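Local coordinates for glycosyl hydrolase (Rhizobium leguminosarum bv. trifolii, PDB 5NDX), which probably hydrolyses O-glycosidic bonds as a family 39 glycoside hydrolase, being the bacterial orthologue of human alpha-L-iduronidase, at residues A[55-60]-A[140-145]; A[59-64]-A[92-97]. The protein carries 2 engineered substitutions. One frame throughout, in Å; residues are numbered along the deposited sequence.

Interaction 1. Residues A[55-60]-A[140-145]; sequences FLRVHY and YFETTN. With 8U8 ((2~{R},3~{S},4~{S},5~{R},6~{S})-6-(4-methyl-2-oxidanylidene-chromen-7-yl)oxy-3,4,5-tris(oxidanyl)oxane-2-carboxylic acid), chain N; 8U8 ((2~{R},3~{S},4~{S},5~{R},6~{S})-6-(4-methyl-2-oxidanylidene-chromen-7-yl)oxy-3,4,5-tris(oxidanyl)oxane-2-carboxylic acid), chain M.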
loop_
_atom_site.group_PDB
_atom_site.type_symbol
_atom_site.label_atom_id
_atom_site.label_comp_id
_atom_site.label_asym_id
_atom_site.label_seq_id
_atom_site.Cartn_x
_atom_site.Cartn_y
_atom_site.Cartn_z
ATOM N N PHE A 55 5.568 0.319 -4.652
ATOM C CA PHE A 55 5.679 1.612 -5.321
ATOM C C PHE A 55 5.122 2.753 -4.488
ATOM O O PHE A 55 4.097 2.587 -3.825
ATOM C CB PHE A 55 4.986 1.565 -6.683
ATOM C CG PHE A 55 5.610 0.579 -7.640
ATOM C CD1 PHE A 55 6.743 0.934 -8.366
ATOM C CD2 PHE A 55 5.102 -0.655 -7.786
ATOM C CE1 PHE A 55 7.353 0.030 -9.219
ATOM C CE2 PHE A 55 5.697 -1.583 -8.648
ATOM C CZ PHE A 55 6.836 -1.227 -9.378
ATOM N N LEU A 56 5.819 3.888 -4.501
ATOM C CA LEU A 56 5.336 5.132 -3.934
ATOM C C LEU A 56 5.154 6.140 -5.044
ATOM O O LEU A 56 6.089 6.360 -5.828
ATOM C CB LEU A 56 6.353 5.713 -2.977
ATOM C CG LEU A 56 6.598 5.091 -1.652
ATOM C CD1 LEU A 56 7.537 5.983 -0.859
ATOM C CD2 LEU A 56 5.282 4.911 -0.892
ATOM N N ARG A 57 3.994 6.754 -5.089
ATOM C CA ARG A 57 3.637 7.733 -6.097
ATOM C C ARG A 57 3.587 9.073 -5.367
ATOM O O ARG A 57 2.603 9.404 -4.693
ATOM C CB ARG A 57 2.311 7.402 -6.742
ATOM C CG ARG A 57 1.851 8.402 -7.797
ATOM C CD ARG A 57 0.726 7.848 -8.683
ATOM N NE ARG A 57 -0.341 8.817 -8.739
ATOM C CZ ARG A 57 -0.540 9.722 -9.674
ATOM N NH1 ARG A 57 0.233 9.809 -10.721
ATOM N NH2 ARG A 57 -1.527 10.558 -9.549
ATOM N N VAL A 58 4.694 9.793 -5.411
ATOM C CA VAL A 58 4.831 11.023 -4.624
ATOM C C VAL A 58 4.795 12.255 -5.560
ATOM O O VAL A 58 5.630 12.346 -6.496
ATOM C CB VAL A 58 6.143 11.018 -3.827
ATOM C CG1 VAL A 58 6.298 12.317 -3.069
ATOM C CG2 VAL A 58 6.232 9.811 -2.871
ATOM N N HIS A 59 3.882 13.193 -5.275
ATOM C CA HIS A 59 3.688 14.385 -6.109
ATOM C C HIS A 59 4.810 15.409 -5.958
ATOM O O HIS A 59 5.311 15.630 -4.850
ATOM C CB HIS A 59 2.407 15.157 -5.730
ATOM C CG HIS A 59 1.124 14.551 -6.186
ATOM N ND1 HIS A 59 1.048 13.559 -7.141
ATOM C CD2 HIS A 59 -0.161 14.875 -5.876
ATOM C CE1 HIS A 59 -0.220 13.263 -7.372
ATOM N NE2 HIS A 59 -0.974 14.040 -6.606
ATOM N N TYR A 60 5.142 16.065 -7.056
ATOM C CA TYR A 60 6.064 17.226 -7.073
ATOM C C TYR A 60 7.497 16.876 -6.681
ATOM O O TYR A 60 8.171 17.658 -6.016
ATOM C CB TYR A 60 5.536 18.337 -6.153
ATOM C CG TYR A 60 4.156 18.835 -6.505
ATOM C CD1 TYR A 60 3.959 19.555 -7.685
ATOM C CD2 TYR A 60 3.070 18.652 -5.656
ATOM C CE1 TYR A 60 2.720 20.073 -8.029
ATOM C CE2 TYR A 60 1.808 19.161 -5.988
ATOM C CZ TYR A 60 1.652 19.868 -7.188
ATOM O OH TYR A 60 0.452 20.377 -7.592
ATOM N N TYR A 140 8.480 3.072 -12.803
ATOM C CA TYR A 140 7.541 3.533 -13.836
ATOM C C TYR A 140 7.537 5.044 -13.787
ATOM O O TYR A 140 7.593 5.611 -12.721
ATOM C CB TYR A 140 6.127 2.956 -13.665
ATOM C CG TYR A 140 6.113 1.468 -13.830
ATOM C CD1 TYR A 140 6.439 0.636 -12.778
ATOM C CD2 TYR A 140 5.842 0.889 -15.059
ATOM C CE1 TYR A 140 6.503 -0.749 -12.952
ATOM C CE2 TYR A 140 5.863 -0.510 -15.240
ATOM C CZ TYR A 140 6.227 -1.326 -14.204
ATOM O OH TYR A 140 6.266 -2.723 -14.390
ATOM N N PHE A 141 7.503 5.677 -14.959
ATOM C CA PHE A 141 7.434 7.123 -15.077
ATOM C C PHE A 141 6.082 7.488 -15.604
ATOM O O PHE A 141 5.546 6.787 -16.453
ATOM C CB PHE A 141 8.510 7.649 -16.024
ATOM C CG PHE A 141 9.879 7.459 -15.491
ATOM C CD1 PHE A 141 10.438 8.424 -14.656
ATOM C CD2 PHE A 141 10.551 6.270 -15.709
ATOM C CE1 PHE A 141 11.704 8.235 -14.110
ATOM C CE2 PHE A 141 11.800 6.057 -15.144
ATOM C CZ PHE A 141 12.371 7.046 -14.354
ATOM N N GLU A 142 5.555 8.592 -15.093
ATOM C CA GLU A 142 4.204 9.047 -15.407
ATOM C C GLU A 142 4.180 10.525 -15.684
ATOM O O GLU A 142 4.974 11.288 -15.125
ATOM C CB GLU A 142 3.255 8.829 -14.201
ATOM C CG GLU A 142 1.822 8.701 -14.637
ATOM C CD GLU A 142 0.843 8.528 -13.491
ATOM O OE1 GLU A 142 1.206 8.867 -12.367
ATOM O OE2 GLU A 142 -0.288 8.088 -13.732
ATOM N N THR A 143 3.219 10.932 -16.484
ATOM C CA THR A 143 2.906 12.358 -16.612
ATOM C C THR A 143 2.455 12.968 -15.289
ATOM O O THR A 143 1.965 12.289 -14.363
ATOM C CB THR A 143 1.690 12.628 -17.493
ATOM O OG1 THR A 143 0.576 11.904 -16.935
ATOM C CG2 THR A 143 1.944 12.241 -18.902
ATOM N N THR A 144 2.590 14.283 -15.287
ATOM C CA THR A 144 2.274 15.169 -14.198
ATOM C C THR A 144 0.831 14.976 -13.933
ATOM O O THR A 144 -0.006 14.823 -14.852
ATOM C CB THR A 144 2.576 16.685 -14.572
ATOM O OG1 THR A 144 2.872 17.469 -13.410
ATOM C CG2 THR A 144 1.424 17.323 -15.365
ATOM N N ASN A 145 0.555 15.055 -12.655
ATOM C CA ASN A 145 -0.721 14.680 -12.111
ATOM C C ASN A 145 -1.835 15.590 -12.667
ATOM O O ASN A 145 -1.587 16.744 -13.123
ATOM C CB ASN A 145 -0.665 14.759 -10.584
ATOM C CG ASN A 145 -1.921 14.225 -9.930
ATOM O OD1 ASN A 145 -2.324 13.065 -10.168
ATOM N ND2 ASN A 145 -2.588 15.092 -9.139
HETATM C C15 8U8 N . 2.397 1.976 -13.785
HETATM C C13 8U8 N . 2.476 0.639 -14.185
HETATM C C14 8U8 N . 2.342 0.305 -15.526
HETATM C C16 8U8 N . 2.498 -1.012 -15.935
HETATM O O9 8U8 N . 2.322 -1.297 -17.112
HETATM O O8 8U8 N . 2.706 -1.997 -15.021
HETATM C C11 8U8 N . 2.889 -1.685 -13.721
HETATM C C10 8U8 N . 3.196 -2.740 -12.897
HETATM C C12 8U8 N . 2.771 -0.378 -13.272
HETATM C C7 8U8 N . 2.991 -0.144 -11.914
HETATM C C8 8U8 N . 3.293 -1.211 -11.074
HETATM C C9 8U8 N . 3.410 -2.517 -11.553
HETATM O O2 8U8 N . 3.727 -3.530 -10.684
HETATM C C5 8U8 N . 4.291 -4.759 -11.212
HETATM O O1 8U8 N . 3.102 -5.509 -11.517
HETATM C C1 8U8 N . 3.250 -6.881 -11.948
HETATM C C6 8U8 N . 4.001 -6.978 -13.322
HETATM O O7 8U8 N . 3.968 -6.003 -14.099
HETATM O O6 8U8 N . 4.650 -8.015 -13.530
HETATM C C2 8U8 N . 3.998 -7.598 -10.826
HETATM O O5 8U8 N . 4.192 -9.018 -11.113
HETATM C C3 8U8 N . 5.354 -6.904 -10.566
HETATM O O4 8U8 N . 5.959 -7.545 -9.474
HETATM C C4 8U8 N . 5.125 -5.440 -10.184
HETATM O O3 8U8 N . 6.359 -4.734 -10.039
HETATM C C15 8U8 M . -9.611 19.887 -7.869
HETATM C C13 8U8 M . -9.982 18.608 -8.343
HETATM C C14 8U8 M . -10.976 18.521 -9.321
HETATM C C16 8U8 M . -11.345 17.279 -9.845
HETATM O O9 8U8 M . -12.249 17.279 -10.679
HETATM O O8 8U8 M . -10.757 16.111 -9.401
HETATM C C11 8U8 M . -9.699 16.168 -8.528
HETATM C C10 8U8 M . -9.030 14.983 -8.201
HETATM C C12 8U8 M . -9.308 17.418 -7.977
HETATM C C7 8U8 M . -8.198 17.429 -7.110
HETATM C C8 8U8 M . -7.529 16.243 -6.790
HETATM C C9 8U8 M . -7.943 15.010 -7.320
HETATM O O2 8U8 M . -7.293 13.819 -7.062
HETATM C C5 8U8 M . -6.498 13.549 -5.842
HETATM O O1 8U8 M . -7.263 13.951 -4.696
HETATM C C1 8U8 M . -6.608 14.103 -3.496
HETATM C C6 8U8 M . -7.550 13.577 -2.572
HETATM O O7 8U8 M . -7.485 14.014 -1.429
HETATM O O6 8U8 M . -8.309 12.726 -2.999
HETATM C C2 8U8 M . -5.312 13.261 -3.287
HETATM O O5 8U8 M . -5.685 11.899 -2.991
HETATM C C3 8U8 M . -4.291 13.355 -4.504
HETATM O O4 8U8 M . -3.147 14.026 -4.105
HETATM C C4 8U8 M . -4.934 14.053 -5.745
HETATM O O3 8U8 M . -4.064 13.795 -6.922
#
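Tyr140 turns the edge of its ring toward the face of Phe55 in an offset edge-to-face pair, with centroids 5.5 Å apart and planes at 70°. Both residues belong to strands of the TIM barrel, 55-58 and 140-142, which run parallel with strand 91-95 between them. The Tyr140 side chain also packs one face against the coumarin of one bound 8U8 (chain N). CB lies near the methyl carbon C15, and CG is 3.7 Å from C13. CD2 and CE2 follow the lactone side; on the other flank CD1 lies between C7 of the coumarin and Phe55 CE1, and CE1 reaches Phe55 CZ at 3.6 Å. At the tip, CZ packs against C11, and OH is 3.4 Å from C10. With CG anti to the carbonyl carbon (chi1 -64°), the ring is placed alongside the coumarin, whose C12 lies over the centre of its face. Replacing Tyr140 by an alanine is likely to deprive the coumarin of this flat support and leave Phe55 without its edge-on neighbour.

Toward and beyond the C-terminal ends of the strands the contact becomes polar. Arg57 NH2 donates to Asn145 OD1 at 2.7 Å, a bent bond (132° at the hydrogen) whose donor stands above the carbonyl plane. Arg57 also forms a salt bridge with Glu142, although the modelled NH1 to OE1 approach is too short for its details to be trusted. Glu95, Asp264 and Glu265 further surround the guanidinium with acids. The Asn145 amide, though poorly ordered, donates a hydrogen bond through ND2 to O3 of the second 8U8 (chain M), 3.0 Å away. His59 NE2 donates to the same O3 at 3.1 Å, while its ND1 is held by Glu95. Two donors therefore grip one sugar hydroxyl beside Gln146, the altered residue at the predicted proton-donor position, consistent with a role in placing the sugar.

Interaction 2. Residues A[59-64]-A[92-97]; sequences HYLYNL and PFFELM. With 8U8 ((2~{R},3~{S},4~{S},5~{R},6~{S})-6-(4-methyl-2-oxidanylidene-chromen-7-yl)oxy-3,4,5-tris(oxidanyl)oxane-2-carboxylic acid), chain M.
The Met97 methyl CE lies over the faces of two rings, Tyr60 and His59. In the TIM barrel, this contact joins the loop following strand 55-58 to the C-terminal end of its neighbour, strand 91-95. The methyl CE stands 3.5 Å from the centroid of the Tyr60 ring, over its centre, and 4.0 Å from that of His59, displaced toward the rim. The extended Met97 chain, with CG anti to the backbone N (chi1 164°), carries the thioether to this place, and its sulfur adds a Met-aromatic contact with Tyr60. At the His59 edge, ND1 donates in the ring plane to the syn lone pair of Glu95 OE1, 2.6 Å away, a His-carboxylate hydrogen bond. Because NE2 holds the sugar, Glu95 acts as a second-shell residue that fixes the rotation of the imidazole.

Leu61 CD1 makes a CH-pi contact over the centre of one Phe94 face, almost on the ring normal, 3.8 Å from the centroid. Tyr62 meets Phe94 obliquely, planes at 58°, and runs alongside Leu96 with its OH near CD2; that hydroxyl is bonded to Thr123 of helix 110-131.

Backbone N-H groups add two bonds: a weak one from Tyr60 N to the Met97 side-chain sulfur SD at 3.6 Å, and one from Tyr62 N to Met97 O at 3.0 Å, with 154° at the hydrogen. The 3-10 segment 61-64 thus starts against the chain leaving the strand. A water bridges the segments, accepting from Leu61 N at 2.9 Å and donating to Glu95 O at 2.7 Å.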
loop_
_atom_site.group_PDB
_atom_site.type_symbol
_atom_site.label_atom_id
_atom_site.label_comp_id
_atom_site.label_asym_id
_atom_site.label_seq_id
_atom_site.Cartn_x
_atom_site.Cartn_y
_atom_site.Cartn_z
ATOM N N HIS A 59 3.882 13.193 -5.275
ATOM C CA HIS A 59 3.688 14.385 -6.109
ATOM C C HIS A 59 4.810 15.409 -5.958
ATOM O O HIS A 59 5.311 15.630 -4.850
ATOM C CB HIS A 59 2.407 15.157 -5.730
ATOM C CG HIS A 59 1.124 14.551 -6.186
ATOM N ND1 HIS A 59 1.048 13.559 -7.141
ATOM C CD2 HIS A 59 -0.161 14.875 -5.876
ATOM C CE1 HIS A 59 -0.220 13.263 -7.372
ATOM N NE2 HIS A 59 -0.974 14.040 -6.606
ATOM N N TYR A 60 5.142 16.065 -7.056
ATOM C CA TYR A 60 6.064 17.226 -7.073
ATOM C C TYR A 60 7.497 16.876 -6.681
ATOM O O TYR A 60 8.171 17.658 -6.016
ATOM C CB TYR A 60 5.536 18.337 -6.153
ATOM C CG TYR A 60 4.156 18.835 -6.505
ATOM C CD1 TYR A 60 3.959 19.555 -7.685
ATOM C CD2 TYR A 60 3.070 18.652 -5.656
ATOM C CE1 TYR A 60 2.720 20.073 -8.029
ATOM C CE2 TYR A 60 1.808 19.161 -5.988
ATOM C CZ TYR A 60 1.652 19.868 -7.188
ATOM O OH TYR A 60 0.452 20.377 -7.592
ATOM N N LEU A 61 7.990 15.714 -7.120
ATOM C CA LEU A 61 9.394 15.397 -6.899
ATOM C C LEU A 61 10.324 16.511 -7.447
ATOM O O LEU A 61 11.303 16.843 -6.801
ATOM C CB LEU A 61 9.762 14.027 -7.489
ATOM C CG LEU A 61 9.264 12.856 -6.619
ATOM C CD1 LEU A 61 9.292 11.583 -7.434
ATOM C CD2 LEU A 61 10.081 12.744 -5.347
ATOM N N TYR A 62 9.995 17.106 -8.590
ATOM C CA TYR A 62 10.882 18.158 -9.153
ATOM C C TYR A 62 10.865 19.513 -8.400
ATOM O O TYR A 62 11.792 20.304 -8.579
ATOM C CB TYR A 62 10.604 18.362 -10.639
ATOM C CG TYR A 62 11.146 17.277 -11.574
ATOM C CD1 TYR A 62 12.371 16.650 -11.335
ATOM C CD2 TYR A 62 10.428 16.891 -12.712
ATOM C CE1 TYR A 62 12.903 15.704 -12.214
ATOM C CE2 TYR A 62 10.931 15.931 -13.591
ATOM C CZ TYR A 62 12.183 15.348 -13.339
ATOM O OH TYR A 62 12.747 14.442 -14.206
ATOM N N ASN A 63 9.884 19.760 -7.520
ATOM C CA ASN A 63 9.975 20.912 -6.591
ATOM C C ASN A 63 11.100 20.754 -5.602
ATOM O O ASN A 63 11.465 21.712 -4.984
ATOM C CB ASN A 63 8.671 21.165 -5.823
ATOM C CG ASN A 63 7.567 21.709 -6.717
ATOM O OD1 ASN A 63 7.789 22.076 -7.867
ATOM N ND2 ASN A 63 6.375 21.747 -6.190
ATOM N N LEU A 64 11.634 19.547 -5.439
ATOM C CA LEU A 64 12.818 19.343 -4.632
ATOM C C LEU A 64 14.100 19.878 -5.304
ATOM O O LEU A 64 15.096 20.065 -4.626
ATOM C CB LEU A 64 13.011 17.850 -4.304
ATOM C CG LEU A 64 11.898 17.235 -3.435
ATOM C CD1 LEU A 64 12.160 15.773 -3.128
ATOM C CD2 LEU A 64 11.651 18.049 -2.151
ATOM N N PRO A 92 10.030 4.337 -6.901
ATOM C CA PRO A 92 9.118 5.396 -7.259
ATOM C C PRO A 92 8.216 5.067 -8.464
ATOM O O PRO A 92 8.659 4.517 -9.484
ATOM C CB PRO A 92 10.063 6.554 -7.569
ATOM C CG PRO A 92 11.301 5.900 -7.994
ATOM C CD PRO A 92 11.434 4.749 -7.072
ATOM N N PHE A 93 6.950 5.420 -8.314
ATOM C CA PHE A 93 6.033 5.562 -9.428
ATOM C C PHE A 93 6.167 7.064 -9.682
ATOM O O PHE A 93 5.532 7.872 -9.015
ATOM C CB PHE A 93 4.627 5.106 -9.017
ATOM C CG PHE A 93 3.597 5.113 -10.108
ATOM C CD1 PHE A 93 3.895 5.397 -11.430
ATOM C CD2 PHE A 93 2.265 4.836 -9.777
ATOM C CE1 PHE A 93 2.902 5.416 -12.403
ATOM C CE2 PHE A 93 1.276 4.864 -10.744
ATOM C CZ PHE A 93 1.596 5.125 -12.069
ATOM N N PHE A 94 7.114 7.389 -10.577
ATOM C CA PHE A 94 7.776 8.689 -10.656
ATOM C C PHE A 94 6.975 9.590 -11.590
ATOM O O PHE A 94 7.044 9.433 -12.814
ATOM C CB PHE A 94 9.212 8.504 -11.215
ATOM C CG PHE A 94 10.149 9.654 -10.949
ATOM C CD1 PHE A 94 9.868 10.941 -11.388
ATOM C CD2 PHE A 94 11.342 9.444 -10.292
ATOM C CE1 PHE A 94 10.743 11.988 -11.122
ATOM C CE2 PHE A 94 12.217 10.493 -10.031
ATOM C CZ PHE A 94 11.921 11.757 -10.458
ATOM N N GLU A 95 6.221 10.509 -11.012
ATOM C CA GLU A 95 5.504 11.493 -11.787
ATOM C C GLU A 95 6.497 12.572 -12.170
ATOM O O GLU A 95 7.173 13.149 -11.286
ATOM C CB GLU A 95 4.359 12.131 -11.001
ATOM C CG GLU A 95 3.360 11.107 -10.479
ATOM C CD GLU A 95 2.364 11.747 -9.525
ATOM O OE1 GLU A 95 2.711 11.908 -8.319
ATOM O OE2 GLU A 95 1.273 12.124 -10.017
ATOM N N LEU A 96 6.586 12.830 -13.466
ATOM C CA LEU A 96 7.519 13.845 -13.979
ATOM C C LEU A 96 6.843 15.212 -13.797
ATOM O O LEU A 96 6.208 15.740 -14.698
ATOM C CB LEU A 96 7.859 13.539 -15.430
ATOM C CG LEU A 96 8.667 12.244 -15.590
ATOM C CD1 LEU A 96 8.782 11.808 -17.048
ATOM C CD2 LEU A 96 10.037 12.322 -14.939
ATOM N N MET A 97 6.997 15.775 -12.607
ATOM C CA MET A 97 6.100 16.767 -12.123
ATOM C C MET A 97 6.781 17.653 -11.117
ATOM O O MET A 97 7.540 17.193 -10.251
ATOM C CB MET A 97 4.944 16.012 -11.478
ATOM C CG MET A 97 4.005 16.756 -10.561
ATOM S SD MET A 97 2.820 15.607 -9.745
ATOM C CE MET A 97 1.762 16.859 -9.021
HETATM C C15 8U8 M . -9.611 19.887 -7.869
HETATM C C13 8U8 M . -9.982 18.608 -8.343
HETATM C C14 8U8 M . -10.976 18.521 -9.321
HETATM C C16 8U8 M . -11.345 17.279 -9.845
HETATM O O9 8U8 M . -12.249 17.279 -10.679
HETATM O O8 8U8 M . -10.757 16.111 -9.401
HETATM C C11 8U8 M . -9.699 16.168 -8.528
HETATM C C10 8U8 M . -9.030 14.983 -8.201
HETATM C C12 8U8 M . -9.308 17.418 -7.977
HETATM C C7 8U8 M . -8.198 17.429 -7.110
HETATM C C8 8U8 M . -7.529 16.243 -6.790
HETATM C C9 8U8 M . -7.943 15.010 -7.320
HETATM O O2 8U8 M . -7.293 13.819 -7.062
HETATM C C5 8U8 M . -6.498 13.549 -5.842
HETATM O O1 8U8 M . -7.263 13.951 -4.696
HETATM C C1 8U8 M . -6.608 14.103 -3.496
HETATM C C6 8U8 M . -7.550 13.577 -2.572
HETATM O O7 8U8 M . -7.485 14.014 -1.429
HETATM O O6 8U8 M . -8.309 12.726 -2.999
HETATM C C2 8U8 M . -5.312 13.261 -3.287
HETATM O O5 8U8 M . -5.685 11.899 -2.991
HETATM C C3 8U8 M . -4.291 13.355 -4.504
HETATM O O4 8U8 M . -3.147 14.026 -4.105
HETATM C C4 8U8 M . -4.934 14.053 -5.745
HETATM O O3 8U8 M . -4.064 13.795 -6.922
HETATM O O HOH W 1 6.462 13.822 -8.734
#

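Interactions 1 and 2 lie side by side, their centres about 5 Å apart, and share His59 and Tyr60. Along the chain the overlapping segments 55-60 and 59-64 come first, then 92-97, then 140-145. In the eight-stranded parallel barrel, strand 91-95 runs between 55-58 and 140-142, so interaction 1 reaches across the strand that interaction 2 uses. Glu95 ties them together through a salt bridge to Arg57, and Leu96 N probably hydrogen-bonds to Glu142 O at 2.8 Å. His59 brings both contacts to the 8U8 of chain M near position 146. Three neighbouring strands thus line one ligand site with Phe55, Phe93 and Tyr140, while the loops following 55-58 and 140-142 reach the other.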